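Local coordinates for protein glycosyltransferase Gtf1 (Streptococcus pneumoniae, PDB 4PQG) that is a bacterial glycosyltransferase of the GT-B fold, carrying an added extended beta-sheet domain and holding uridine-5'-diphosphate in this model, at residues P181-L186 / Q206-A211. Residues are numbered along the deposited sequence; the frame is centred on the assembly and turned at random.
Sequences PVYDIL and QAFVRA
Tyr-183 on the strand segment 181-186 meets Phe-208 on the helix segment 206-211, each reaching out from its backbone so that the two rings come together in a buried position between strand and helix. The closest approach is from Phe-208 CZ to Tyr-183 OH, at 3.7 Å, with the hydroxyl oxygen lying near the plane of the phenylalanine ring, at its edge. The same CZ stands 3.9 Å from Tyr-183 CE1, coming up obliquely to the tyrosine ring. The ring planes are inclined at 46°, with centroids 5.6 Å apart. Phe-208 holds CG anti to its N (chi1 -178°), which sends the ring out from the helix. Val-182 and Tyr-183 form a classic beta bulge, both facing Phe-174 on the neighbouring strand. Around the pair the packing is densely aromatic: Phe-197 stacks on Tyr-183 and Tyr-195 on Phe-208. By contrast, the partly exposed Asp-184 forms a salt bridge with Lys-198 and a hydrogen bond with Thr-173, and Arg-210, also partly exposed, forms salt bridges with Glu-238 and Glu-239. The contact ties the extended beta-sheet domain to the helix following its last strand. No hydrogen bond or salt bridge crosses between the two segments, and their direct cohesion therefore rests on van der Waals contact between the aromatic side chains, the tyrosine hydroxyl included, whose polar demand is met by Tyr-74 O.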
ATOM      1  N   PRO A 181      -4.003  -2.461 -31.833  1.00 21.47           N
ATOM      2  CA  PRO A 181      -4.844  -2.175 -30.671  1.00 20.18           C
ATOM      3  C   PRO A 181      -5.668  -3.373 -30.294  1.00 19.15           C
ATOM      4  O   PRO A 181      -6.090  -4.117 -31.173  1.00 19.65           O
ATOM      5  CB  PRO A 181      -5.776  -1.060 -31.173  1.00 20.69           C
ATOM      6  CG  PRO A 181      -5.813  -1.233 -32.658  1.00 22.53           C
ATOM      7  CD  PRO A 181      -4.401  -1.652 -33.010  1.00 22.87           C
ATOM      8  N   VAL A 182      -5.874  -3.574 -28.998  1.00 17.51           N
ATOM      9  CA  VAL A 182      -6.726  -4.633 -28.495  1.00 17.02           C
ATOM     10  C   VAL A 182      -8.100  -4.068 -28.161  1.00 17.14           C
ATOM     11  O   VAL A 182      -9.124  -4.652 -28.526  1.00 17.28           O
ATOM     12  CB  VAL A 182      -6.157  -5.303 -27.234  1.00 17.00           C
ATOM     13  CG1 VAL A 182      -7.130  -6.350 -26.690  1.00 17.38           C
ATOM     14  CG2 VAL A 182      -4.811  -5.936 -27.547  1.00 17.44           C
ATOM     15  N   TYR A 183      -8.133  -2.942 -27.450  1.00 15.94           N
ATOM     16  CA  TYR A 183      -9.417  -2.363 -27.074  1.00 15.04           C
ATOM     17  C   TYR A 183      -9.283  -0.868 -26.827  1.00 14.48           C
ATOM     18  O   TYR A 183      -8.178  -0.385 -26.568  1.00 14.47           O
ATOM     19  CB  TYR A 183     -10.002  -3.083 -25.852  1.00 14.68           C
ATOM     20  CG  TYR A 183      -9.284  -2.859 -24.525  1.00 14.87           C
ATOM     21  CD1 TYR A 183      -9.736  -1.895 -23.611  1.00 15.06           C
ATOM     22  CD2 TYR A 183      -8.165  -3.614 -24.181  1.00 15.35           C
ATOM     23  CE1 TYR A 183      -9.098  -1.715 -22.374  1.00 15.48           C
ATOM     24  CE2 TYR A 183      -7.503  -3.432 -22.964  1.00 15.64           C
ATOM     25  CZ  TYR A 183      -7.980  -2.489 -22.063  1.00 15.92           C
ATOM     26  OH  TYR A 183      -7.336  -2.317 -20.852  1.00 16.31           O
ATOM     27  N   ASP A 184     -10.402  -0.153 -26.926  1.00 14.19           N
ATOM     28  CA  ASP A 184     -10.452   1.296 -26.678  1.00 14.88           C
ATOM     29  C   ASP A 184     -11.357   1.544 -25.485  1.00 15.39           C
ATOM     30  O   ASP A 184     -12.352   0.849 -25.311  1.00 15.24           O
ATOM     31  CB  ASP A 184     -11.006   2.068 -27.893  1.00 15.29           C
ATOM     32  CG  ASP A 184     -10.353   1.656 -29.205  1.00 15.88           C
ATOM     33  OD1 ASP A 184      -9.091   1.671 -29.269  1.00 16.20           O
ATOM     34  OD2 ASP A 184     -11.099   1.323 -30.176  1.00 15.29           O
ATOM     35  N   ILE A 185     -11.029   2.538 -24.670  1.00 15.03           N
ATOM     36  CA  ILE A 185     -11.946   2.928 -23.617  1.00 15.77           C
ATOM     37  C   ILE A 185     -12.411   4.313 -23.988  1.00 15.82           C
ATOM     38  O   ILE A 185     -11.586   5.207 -24.166  1.00 16.78           O
ATOM     39  CB  ILE A 185     -11.301   2.952 -22.212  1.00 15.71           C
ATOM     40  CG1 ILE A 185     -10.521   1.649 -21.940  1.00 15.36           C
ATOM     41  CG2 ILE A 185     -12.378   3.237 -21.153  1.00 15.81           C
ATOM     42  CD1 ILE A 185      -9.625   1.705 -20.696  1.00 16.69           C
ATOM     43  N   LEU A 186     -13.716   4.476 -24.142  1.00 16.01           N
ATOM     44  CA  LEU A 186     -14.272   5.792 -24.420  1.00 17.18           C
ATOM     45  C   LEU A 186     -14.513   6.459 -23.076  1.00 18.54           C
ATOM     46  O   LEU A 186     -15.195   5.901 -22.221  1.00 17.82           O
ATOM     47  CB  LEU A 186     -15.541   5.685 -25.270  1.00 17.61           C
ATOM     48  CG  LEU A 186     -15.335   4.976 -26.618  1.00 18.86           C
ATOM     49  CD1 LEU A 186     -16.628   5.056 -27.434  1.00 19.38           C
ATOM     50  CD2 LEU A 186     -14.162   5.565 -27.404  1.00 18.36           C
ATOM     51  N   GLN A 206     -17.655  -2.236 -14.073  1.00 17.37           N
ATOM     52  CA  GLN A 206     -18.102  -3.495 -13.487  1.00 18.37           C
ATOM     53  C   GLN A 206     -18.148  -4.637 -14.505  1.00 17.29           C
ATOM     54  O   GLN A 206     -17.683  -5.745 -14.225  1.00 16.99           O
ATOM     55  CB  GLN A 206     -19.465  -3.334 -12.824  1.00 20.05           C
ATOM     56  CG  GLN A 206     -19.436  -2.602 -11.490  1.00 22.58           C
ATOM     57  CD  GLN A 206     -20.788  -2.690 -10.802  1.00 25.02           C
ATOM     58  OE1 GLN A 206     -21.001  -3.532  -9.931  1.00 27.01           O
ATOM     59  NE2 GLN A 206     -21.723  -1.848 -11.222  1.00 25.13           N
ATOM     60  N   ALA A 207     -18.710  -4.355 -15.676  1.00 17.06           N
ATOM     61  CA  ALA A 207     -18.810  -5.347 -16.740  1.00 17.46           C
ATOM     62  C   ALA A 207     -17.427  -5.741 -17.230  1.00 17.52           C
ATOM     63  O   ALA A 207     -17.169  -6.914 -17.550  1.00 16.44           O
ATOM     64  CB  ALA A 207     -19.653  -4.808 -17.888  1.00 17.79           C
ATOM     65  N   PHE A 208     -16.537  -4.749 -17.273  1.00 16.55           N
ATOM     66  CA  PHE A 208     -15.169  -4.941 -17.703  1.00 17.13           C
ATOM     67  C   PHE A 208     -14.425  -5.850 -16.720  1.00 17.05           C
ATOM     68  O   PHE A 208     -13.753  -6.818 -17.124  1.00 16.82           O
ATOM     69  CB  PHE A 208     -14.494  -3.561 -17.804  1.00 17.06           C
ATOM     70  CG  PHE A 208     -13.069  -3.595 -18.289  1.00 18.09           C
ATOM     71  CD1 PHE A 208     -12.746  -4.128 -19.531  1.00 19.07           C
ATOM     72  CD2 PHE A 208     -12.058  -3.028 -17.523  1.00 17.94           C
ATOM     73  CE1 PHE A 208     -11.438  -4.115 -19.990  1.00 19.48           C
ATOM     74  CE2 PHE A 208     -10.755  -3.003 -17.982  1.00 19.19           C
ATOM     75  CZ  PHE A 208     -10.442  -3.545 -19.217  1.00 19.18           C
ATOM     76  N   VAL A 209     -14.569  -5.555 -15.428  1.00 17.14           N
ATOM     77  CA  VAL A 209     -13.973  -6.392 -14.377  1.00 17.62           C
ATOM     78  C   VAL A 209     -14.584  -7.801 -14.390  1.00 17.64           C
ATOM     79  O   VAL A 209     -13.877  -8.772 -14.156  1.00 17.96           O
ATOM     80  CB  VAL A 209     -14.096  -5.723 -12.982  1.00 17.33           C
ATOM     81  CG1 VAL A 209     -13.683  -6.672 -11.866  1.00 16.85           C
ATOM     82  CG2 VAL A 209     -13.227  -4.463 -12.956  1.00 18.18           C
ATOM     83  N   ARG A 210     -15.878  -7.906 -14.677  1.00 18.07           N
ATOM     84  CA  ARG A 210     -16.502  -9.231 -14.830  1.00 19.84           C
ATOM     85  C   ARG A 210     -15.802 -10.056 -15.914  1.00 19.49           C
ATOM     86  O   ARG A 210     -15.448 -11.215 -15.684  1.00 19.58           O
ATOM     87  CB  ARG A 210     -18.002  -9.122 -15.117  1.00 20.07           C
ATOM     88  CG  ARG A 210     -18.730 -10.427 -14.855  1.00 21.81           C
ATOM     89  CD  ARG A 210     -20.185 -10.360 -15.267  1.00 23.84           C
ATOM     90  NE  ARG A 210     -20.966  -9.555 -14.332  1.00 26.57           N
ATOM     91  CZ  ARG A 210     -21.293  -9.924 -13.087  1.00 27.98           C
ATOM     92  NH1 ARG A 210     -20.897 -11.096 -12.587  1.00 27.91           N
ATOM     93  NH2 ARG A 210     -22.018  -9.105 -12.329  1.00 29.52           N
ATOM     94  N   ALA A 211     -15.599  -9.440 -17.080  1.00 19.26           N
ATOM     95  CA  ALA A 211     -14.918 -10.073 -18.210  1.00 19.57           C
ATOM     96  C   ALA A 211     -13.517 -10.493 -17.826  1.00 19.41           C
ATOM     97  O   ALA A 211     -13.049 -11.576 -18.198  1.00 19.04           O
ATOM     98  CB  ALA A 211     -14.870  -9.117 -19.401  1.00 19.55           C
TER